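Local coordinates for protein glycerol-3-phosphate dehydrogenase [NAD(+)] (Dunaliella salina, PDB 6IUY) that converts dihydroxyacetone phosphate directly to glycerol, joining an NAD-dependent glycerol-3-phosphate dehydrogenase to a magnesium-binding haloacid dehalogenase-like domain, at residues 564-576 / 585-597. Residues are numbered along the deposited sequence; the frame is centred on the assembly and turned at random.
Sequences GVLTSDEVQEILH and PLFTTINRIIHGE
The amide of Asn591 lies against the aliphatic part of Gln572, its OD1 3.4 Å from Gln572 CG, and the two amide planes are only 20° apart. With CG anti to the backbone N, Asn591 reaches across to helix 564-576, where its ND2 is shared between two acceptors. Asn591 ND2 gives a nearly straight bond to Ser568 OG (2.9 Å), in its amide plane, and a more bent one to Asp569 OD1 (2.8 Å). This double use of one NH2 group fixes the rotation of a buried amide.

Asp569 OD1 is itself gripped twice. Asn591 meets the anti lone pair of Asp569 OD1, whereas His595 NE2 reaches the same oxygen, 2.7 Å away, on the syn side, 30° out of the carboxylate plane, with the oxygen at the edge of the imidazole. Two donors on one oxygen would be expected to favour the ionised carboxylate. His595 follows the last turn of helix 585-594, which closes in a Schellman motif at Gly596.

Apolar groups flank this polar core. Ile594 CD1 packs 3.6 Å from Ser568 OG, and its CG2 meets Val565 CG1. Farther along, Val571 CG1 meets the Phe587 ring obliquely, while Leu575 CD1 lies 4.2 Å from Phe587 CB. Gln572, bent at chi2, sends NE2 to Thr588 OG1 in a weak bond; that hydroxyl is also bonded to the carbonyl of Glu581.

The axes of helix 564-576 and helix 585-594 approach to 9.7 Å at -119°, two consecutive helices that cross steeply in the C-terminal dehydrogenase region. Val571 also packs on helix 454-477 and strand 382-385, Leu575 touches helix 481-502, and Asn529 of the dihydroxyacetone phosphate pocket bonds to Gly564 N, so the N-terminal end of helix 564-576 adjoins that pocket.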
ATOM      1  N   GLY A 564       1.362 -22.491   0.497  1.00 40.98           N
ATOM      2  CA  GLY A 564       0.113 -21.848   0.067  1.00 36.51           C
ATOM      3  C   GLY A 564      -1.185 -22.664   0.085  1.00 37.19           C
ATOM      4  O   GLY A 564      -2.282 -22.148   0.366  1.00 36.51           O
ATOM      5  N   VAL A 565      -1.089 -23.948  -0.209  1.00 33.86           N
ATOM      6  CA  VAL A 565      -2.289 -24.776  -0.224  1.00 38.07           C
ATOM      7  C   VAL A 565      -2.730 -25.111   1.200  1.00 40.27           C
ATOM      8  O   VAL A 565      -3.932 -25.092   1.506  1.00 41.51           O
ATOM      9  CB  VAL A 565      -2.067 -26.060  -1.035  1.00 36.40           C
ATOM     10  CG1 VAL A 565      -3.200 -27.044  -0.797  1.00 38.63           C
ATOM     11  CG2 VAL A 565      -1.937 -25.710  -2.506  1.00 36.79           C
ATOM     12  N   LEU A 566      -1.763 -25.398   2.075  1.00 41.07           N
ATOM     13  CA  LEU A 566      -2.045 -25.514   3.509  1.00 41.66           C
ATOM     14  C   LEU A 566      -2.690 -24.220   4.023  1.00 39.83           C
ATOM     15  O   LEU A 566      -3.659 -24.250   4.785  1.00 37.41           O
ATOM     16  CB  LEU A 566      -0.765 -25.812   4.298  1.00 42.04           C
ATOM     17  CG  LEU A 566      -0.126 -27.193   4.099  1.00 43.70           C
ATOM     18  CD1 LEU A 566       1.235 -27.247   4.785  1.00 42.23           C
ATOM     19  CD2 LEU A 566      -1.025 -28.277   4.631  1.00 39.20           C
ATOM     20  N   THR A 567      -2.161 -23.079   3.599  1.00 37.10           N
ATOM     21  CA  THR A 567      -2.717 -21.812   4.069  1.00 39.78           C
ATOM     22  C   THR A 567      -4.111 -21.601   3.471  1.00 38.83           C
ATOM     23  O   THR A 567      -4.993 -21.084   4.132  1.00 39.77           O
ATOM     24  CB  THR A 567      -1.801 -20.625   3.711  1.00 38.32           C
ATOM     25  OG1 THR A 567      -0.460 -20.912   4.126  1.00 40.36           O
ATOM     26  CG2 THR A 567      -2.281 -19.328   4.366  1.00 35.47           C
ATOM     27  N   SER A 568      -4.309 -22.009   2.220  1.00 39.36           N
ATOM     28  CA  SER A 568      -5.637 -21.921   1.601  1.00 39.89           C
ATOM     29  C   SER A 568      -6.670 -22.677   2.437  1.00 42.47           C
ATOM     30  O   SER A 568      -7.756 -22.154   2.722  1.00 41.13           O
ATOM     31  CB  SER A 568      -5.617 -22.485   0.169  1.00 36.78           C
ATOM     32  OG  SER A 568      -6.858 -22.274  -0.484  1.00 38.42           O
ATOM     33  N   ASP A 569      -6.335 -23.908   2.819  1.00 39.02           N
ATOM     34  CA  ASP A 569      -7.249 -24.731   3.615  1.00 41.51           C
ATOM     35  C   ASP A 569      -7.463 -24.121   4.989  1.00 40.85           C
ATOM     36  O   ASP A 569      -8.584 -24.089   5.484  1.00 41.94           O
ATOM     37  CB  ASP A 569      -6.737 -26.177   3.761  1.00 43.75           C
ATOM     38  CG  ASP A 569      -6.745 -26.951   2.442  1.00 48.43           C
ATOM     39  OD1 ASP A 569      -7.371 -26.488   1.457  1.00 51.10           O
ATOM     40  OD2 ASP A 569      -6.129 -28.039   2.386  1.00 52.68           O
ATOM     41  N   GLU A 570      -6.407 -23.624   5.615  1.00 40.36           N
ATOM     42  CA  GLU A 570      -6.577 -23.057   6.951  1.00 44.11           C
ATOM     43  C   GLU A 570      -7.589 -21.906   6.927  1.00 45.30           C
ATOM     44  O   GLU A 570      -8.530 -21.876   7.719  1.00 49.47           O
ATOM     45  CB  GLU A 570      -5.232 -22.590   7.518  1.00 41.72           C
ATOM     46  CG  GLU A 570      -4.278 -23.755   7.823  1.00 46.89           C
ATOM     47  CD  GLU A 570      -2.808 -23.428   7.536  1.00 49.09           C
ATOM     48  OE1 GLU A 570      -2.464 -22.217   7.414  1.00 44.42           O
ATOM     49  OE2 GLU A 570      -2.001 -24.389   7.430  1.00 42.75           O
ATOM     50  N   VAL A 571      -7.403 -20.975   6.002  1.00 43.92           N
ATOM     51  CA  VAL A 571      -8.317 -19.848   5.844  1.00 46.10           C
ATOM     52  C   VAL A 571      -9.725 -20.291   5.430  1.00 45.01           C
ATOM     53  O   VAL A 571     -10.726 -19.725   5.895  1.00 46.39           O
ATOM     54  CB  VAL A 571      -7.774 -18.846   4.808  1.00 43.37           C
ATOM     55  CG1 VAL A 571      -8.853 -17.814   4.411  1.00 42.25           C
ATOM     56  CG2 VAL A 571      -6.560 -18.177   5.353  1.00 46.11           C
ATOM     57  N   GLN A 572      -9.824 -21.302   4.574  1.00 39.22           N
ATOM     58  CA  GLN A 572     -11.154 -21.729   4.152  1.00 42.82           C
ATOM     59  C   GLN A 572     -11.932 -22.303   5.322  1.00 47.99           C
ATOM     60  O   GLN A 572     -13.143 -22.105   5.427  1.00 49.26           O
ATOM     61  CB  GLN A 572     -11.089 -22.752   3.021  1.00 40.77           C
ATOM     62  CG  GLN A 572     -12.382 -22.804   2.210  1.00 41.83           C
ATOM     63  CD  GLN A 572     -12.711 -21.462   1.591  1.00 46.64           C
ATOM     64  OE1 GLN A 572     -11.813 -20.673   1.299  1.00 45.91           O
ATOM     65  NE2 GLN A 572     -13.998 -21.181   1.407  1.00 46.03           N
ATOM     66  N   GLU A 573     -11.239 -23.033   6.196  1.00 48.70           N
ATOM     67  CA  GLU A 573     -11.847 -23.542   7.421  1.00 46.71           C
ATOM     68  C   GLU A 573     -12.458 -22.399   8.230  1.00 47.60           C
ATOM     69  O   GLU A 573     -13.614 -22.451   8.649  1.00 47.49           O
ATOM     70  CB  GLU A 573     -10.800 -24.287   8.242  1.00 53.04           C
ATOM     71  CG  GLU A 573     -11.354 -25.182   9.328  1.00 58.86           C
ATOM     72  CD  GLU A 573     -10.252 -25.908  10.078  1.00 61.38           C
ATOM     73  OE1 GLU A 573     -10.368 -26.048  11.310  1.00 61.36           O
ATOM     74  OE2 GLU A 573      -9.267 -26.335   9.434  1.00 65.04           O
ATOM     75  N   ILE A 574     -11.685 -21.340   8.416  1.00 43.71           N
ATOM     76  CA  ILE A 574     -12.201 -20.156   9.092  1.00 44.97           C
ATOM     77  C   ILE A 574     -13.355 -19.482   8.327  1.00 47.43           C
ATOM     78  O   ILE A 574     -14.324 -19.028   8.942  1.00 47.69           O
ATOM     79  CB  ILE A 574     -11.065 -19.137   9.345  1.00 45.39           C
ATOM     80  CG1 ILE A 574      -9.981 -19.782  10.224  1.00 44.31           C
ATOM     81  CG2 ILE A 574     -11.603 -17.860   9.989  1.00 43.61           C
ATOM     82  CD1 ILE A 574      -8.681 -19.024  10.266  1.00 45.96           C
ATOM     83  N   LEU A 575     -13.269 -19.428   6.996  1.00 47.88           N
ATOM     84  CA  LEU A 575     -14.319 -18.787   6.197  1.00 50.36           C
ATOM     85  C   LEU A 575     -15.618 -19.570   6.307  1.00 54.28           C
ATOM     86  O   LEU A 575     -16.701 -18.993   6.446  1.00 51.36           O
ATOM     87  CB  LEU A 575     -13.911 -18.659   4.717  1.00 45.30           C
ATOM     88  CG  LEU A 575     -12.723 -17.739   4.385  1.00 48.20           C
ATOM     89  CD1 LEU A 575     -12.598 -17.519   2.886  1.00 49.58           C
ATOM     90  CD2 LEU A 575     -12.803 -16.402   5.109  1.00 45.46           C
ATOM     91  N   HIS A 576     -15.509 -20.890   6.234  1.00 52.77           N
ATOM     92  CA  HIS A 576     -16.685 -21.742   6.327  1.00 53.78           C
ATOM     93  C   HIS A 576     -17.324 -21.578   7.699  1.00 57.96           C
ATOM     94  O   HIS A 576     -18.531 -21.351   7.820  1.00 60.71           O
ATOM     95  CB  HIS A 576     -16.310 -23.198   6.076  1.00 56.03           C
ATOM     96  CG  HIS A 576     -17.439 -24.156   6.274  1.00 59.38           C
ATOM     97  ND1 HIS A 576     -18.469 -24.291   5.367  1.00 60.19           N
ATOM     98  CD2 HIS A 576     -17.698 -25.039   7.268  1.00 60.35           C
ATOM     99  CE1 HIS A 576     -19.317 -25.208   5.797  1.00 58.23           C
ATOM    100  NE2 HIS A 576     -18.873 -25.676   6.950  1.00 59.34           N
ATOM    101  N   PRO A 585     -14.336 -13.820  -2.221  1.00 52.64           N
ATOM    102  CA  PRO A 585     -14.581 -14.678  -3.386  1.00 49.70           C
ATOM    103  C   PRO A 585     -13.294 -15.269  -3.969  1.00 45.20           C
ATOM    104  O   PRO A 585     -13.327 -16.426  -4.344  1.00 43.80           O
ATOM    105  CB  PRO A 585     -15.270 -13.733  -4.385  1.00 48.27           C
ATOM    106  CG  PRO A 585     -14.876 -12.356  -3.945  1.00 50.62           C
ATOM    107  CD  PRO A 585     -14.774 -12.433  -2.445  1.00 50.92           C
ATOM    108  N   LEU A 586     -12.190 -14.526  -4.042  1.00 41.90           N
ATOM    109  CA  LEU A 586     -11.018 -15.106  -4.691  1.00 41.09           C
ATOM    110  C   LEU A 586     -10.414 -16.207  -3.823  1.00 43.05           C
ATOM    111  O   LEU A 586     -10.059 -17.266  -4.340  1.00 43.62           O
ATOM    112  CB  LEU A 586      -9.964 -14.043  -5.015  1.00 40.87           C
ATOM    113  CG  LEU A 586      -8.662 -14.572  -5.656  1.00 38.51           C
ATOM    114  CD1 LEU A 586      -8.896 -15.173  -7.044  1.00 39.81           C
ATOM    115  CD2 LEU A 586      -7.626 -13.474  -5.736  1.00 40.59           C
ATOM    116  N   PHE A 587     -10.293 -15.958  -2.515  1.00 42.38           N
ATOM    117  CA  PHE A 587      -9.800 -16.980  -1.587  1.00 43.11           C
ATOM    118  C   PHE A 587     -10.630 -18.251  -1.754  1.00 44.49           C
ATOM    119  O   PHE A 587     -10.112 -19.364  -1.778  1.00 43.18           O
ATOM    120  CB  PHE A 587      -9.876 -16.508  -0.130  1.00 37.49           C
ATOM    121  CG  PHE A 587      -8.833 -15.494   0.245  1.00 41.82           C
ATOM    122  CD1 PHE A 587      -7.869 -15.096  -0.657  1.00 38.44           C
ATOM    123  CD2 PHE A 587      -8.817 -14.951   1.516  1.00 37.53           C
ATOM    124  CE1 PHE A 587      -6.903 -14.166  -0.288  1.00 41.96           C
ATOM    125  CE2 PHE A 587      -7.861 -14.024   1.883  1.00 39.43           C
ATOM    126  CZ  PHE A 587      -6.902 -13.629   0.986  1.00 38.54           C
ATOM    127  N   THR A 588     -11.933 -18.075  -1.891  1.00 43.55           N
ATOM    128  CA  THR A 588     -12.828 -19.209  -1.948  1.00 43.81           C
ATOM    129  C   THR A 588     -12.730 -19.966  -3.261  1.00 46.76           C
ATOM    130  O   THR A 588     -12.733 -21.206  -3.262  1.00 41.00           O
ATOM    131  CB  THR A 588     -14.281 -18.782  -1.726  1.00 45.05           C
ATOM    132  OG1 THR A 588     -14.448 -18.392  -0.362  1.00 46.40           O
ATOM    133  CG2 THR A 588     -15.239 -19.944  -2.029  1.00 45.65           C
ATOM    134  N   THR A 589     -12.644 -19.258  -4.390  1.00 47.75           N
ATOM    135  CA  THR A 589     -12.595 -20.015  -5.638  1.00 48.54           C
ATOM    136  C   THR A 589     -11.223 -20.661  -5.818  1.00 43.18           C
ATOM    137  O   THR A 589     -11.124 -21.712  -6.437  1.00 49.45           O
ATOM    138  CB  THR A 589     -12.976 -19.175  -6.887  1.00 48.44           C
ATOM    139  OG1 THR A 589     -11.817 -18.858  -7.658  1.00 51.17           O
ATOM    140  CG2 THR A 589     -13.716 -17.922  -6.521  1.00 44.41           C
ATOM    141  N   ILE A 590     -10.170 -20.083  -5.244  1.00 43.24           N
ATOM    142  CA  ILE A 590      -8.867 -20.764  -5.242  1.00 40.46           C
ATOM    143  C   ILE A 590      -8.911 -22.114  -4.502  1.00 41.14           C
ATOM    144  O   ILE A 590      -8.312 -23.096  -4.954  1.00 38.40           O
ATOM    145  CB  ILE A 590      -7.770 -19.891  -4.603  1.00 40.03           C
ATOM    146  CG1 ILE A 590      -7.444 -18.689  -5.491  1.00 39.73           C
ATOM    147  CG2 ILE A 590      -6.527 -20.725  -4.336  1.00 37.93           C
ATOM    148  CD1 ILE A 590      -6.459 -17.697  -4.865  1.00 32.85           C
ATOM    149  N   ASN A 591      -9.611 -22.157  -3.367  1.00 39.34           N
ATOM    150  CA  ASN A 591      -9.731 -23.386  -2.576  1.00 40.85           C
ATOM    151  C   ASN A 591     -10.626 -24.407  -3.267  1.00 44.18           C
ATOM    152  O   ASN A 591     -10.329 -25.600  -3.309  1.00 44.58           O
ATOM    153  CB  ASN A 591     -10.268 -23.081  -1.170  1.00 40.01           C
ATOM    154  CG  ASN A 591     -10.005 -24.218  -0.181  1.00 44.26           C
ATOM    155  OD1 ASN A 591     -10.891 -25.043   0.086  1.00 44.10           O
ATOM    156  ND2 ASN A 591      -8.780 -24.274   0.356  1.00 40.40           N
ATOM    157  N   ARG A 592     -11.727 -23.919  -3.821  1.00 47.08           N
ATOM    158  CA  ARG A 592     -12.618 -24.745  -4.602  1.00 44.85           C
ATOM    159  C   ARG A 592     -11.926 -25.330  -5.842  1.00 48.78           C
ATOM    160  O   ARG A 592     -12.274 -26.428  -6.289  1.00 53.00           O
ATOM    161  CB  ARG A 592     -13.844 -23.933  -4.991  1.00 50.24           C
ATOM    162  CG  ARG A 592     -14.718 -23.580  -3.799  1.00 46.43           C
ATOM    163  CD  ARG A 592     -16.091 -24.195  -3.986  1.00 53.63           C
ATOM    164  NE  ARG A 592     -16.945 -23.336  -4.794  1.00 57.02           N
ATOM    165  CZ  ARG A 592     -18.054 -23.720  -5.422  1.00 54.88           C
ATOM    166  NH1 ARG A 592     -18.470 -24.980  -5.377  1.00 46.75           N
ATOM    167  NH2 ARG A 592     -18.740 -22.822  -6.118  1.00 58.03           N
ATOM    168  N   ILE A 593     -10.945 -24.607  -6.385  1.00 47.08           N
ATOM    169  CA  ILE A 593     -10.156 -25.086  -7.539  1.00 49.98           C
ATOM    170  C   ILE A 593      -9.139 -26.139  -7.123  1.00 46.55           C
ATOM    171  O   ILE A 593      -9.047 -27.206  -7.727  1.00 45.30           O
ATOM    172  CB  ILE A 593      -9.417 -23.920  -8.245  1.00 42.40           C
ATOM    173  CG1 ILE A 593     -10.429 -23.019  -8.955  1.00 43.92           C
ATOM    174  CG2 ILE A 593      -8.365 -24.445  -9.240  1.00 39.84           C
ATOM    175  CD1 ILE A 593      -9.840 -21.784  -9.494  1.00 42.38           C
ATOM    176  N   ILE A 594      -8.356 -25.819  -6.098  1.00 46.60           N
ATOM    177  CA  ILE A 594      -7.491 -26.813  -5.478  1.00 45.10           C
ATOM    178  C   ILE A 594      -8.229 -28.124  -5.222  1.00 48.10           C
ATOM    179  O   ILE A 594      -7.709 -29.198  -5.503  1.00 45.36           O
ATOM    180  CB  ILE A 594      -6.941 -26.325  -4.148  1.00 43.99           C
ATOM    181  CG1 ILE A 594      -5.884 -25.240  -4.383  1.00 40.30           C
ATOM    182  CG2 ILE A 594      -6.374 -27.513  -3.349  1.00 44.21           C
ATOM    183  CD1 ILE A 594      -5.778 -24.275  -3.231  1.00 38.85           C
ATOM    184  N   HIS A 595      -9.441 -28.040  -4.687  1.00 49.10           N
ATOM    185  CA  HIS A 595     -10.137 -29.259  -4.289  1.00 52.84           C
ATOM    186  C   HIS A 595     -11.101 -29.789  -5.346  1.00 50.19           C
ATOM    187  O   HIS A 595     -11.789 -30.772  -5.116  1.00 58.15           O
ATOM    188  CB  HIS A 595     -10.843 -29.027  -2.957  1.00 49.46           C
ATOM    189  CG  HIS A 595      -9.883 -28.903  -1.820  1.00 51.07           C
ATOM    190  ND1 HIS A 595      -9.090 -29.955  -1.406  1.00 50.75           N
ATOM    191  CD2 HIS A 595      -9.534 -27.846  -1.046  1.00 53.02           C
ATOM    192  CE1 HIS A 595      -8.313 -29.557  -0.416  1.00 52.47           C
ATOM    193  NE2 HIS A 595      -8.564 -28.279  -0.174  1.00 52.51           N
ATOM    194  N   GLY A 596     -11.114 -29.153  -6.513  1.00 49.68           N
ATOM    195  CA  GLY A 596     -11.729 -29.738  -7.689  1.00 50.46           C
ATOM    196  C   GLY A 596     -13.223 -29.524  -7.816  1.00 52.92           C
ATOM    197  O   GLY A 596     -13.901 -30.281  -8.504  1.00 50.24           O
ATOM    198  N   GLU A 597     -13.747 -28.495  -7.160  1.00 51.12           N
ATOM    199  CA  GLU A 597     -15.163 -28.195  -7.297  1.00 52.67           C
ATOM    200  C   GLU A 597     -15.374 -27.204  -8.431  1.00 55.75           C
ATOM    201  O   GLU A 597     -16.428 -27.181  -9.062  1.00 60.19           O
ATOM    202  CB  GLU A 597     -15.750 -27.637  -5.997  1.00 48.71           C
ATOM    203  CG  GLU A 597     -15.610 -28.538  -4.795  1.00 47.16           C
ATOM    204  CD  GLU A 597     -16.220 -27.907  -3.565  1.00 52.74           C
ATOM    205  OE1 GLU A 597     -16.886 -26.859  -3.720  1.00 50.19           O
ATOM    206  OE2 GLU A 597     -16.038 -28.449  -2.456  1.00 52.22           O
TER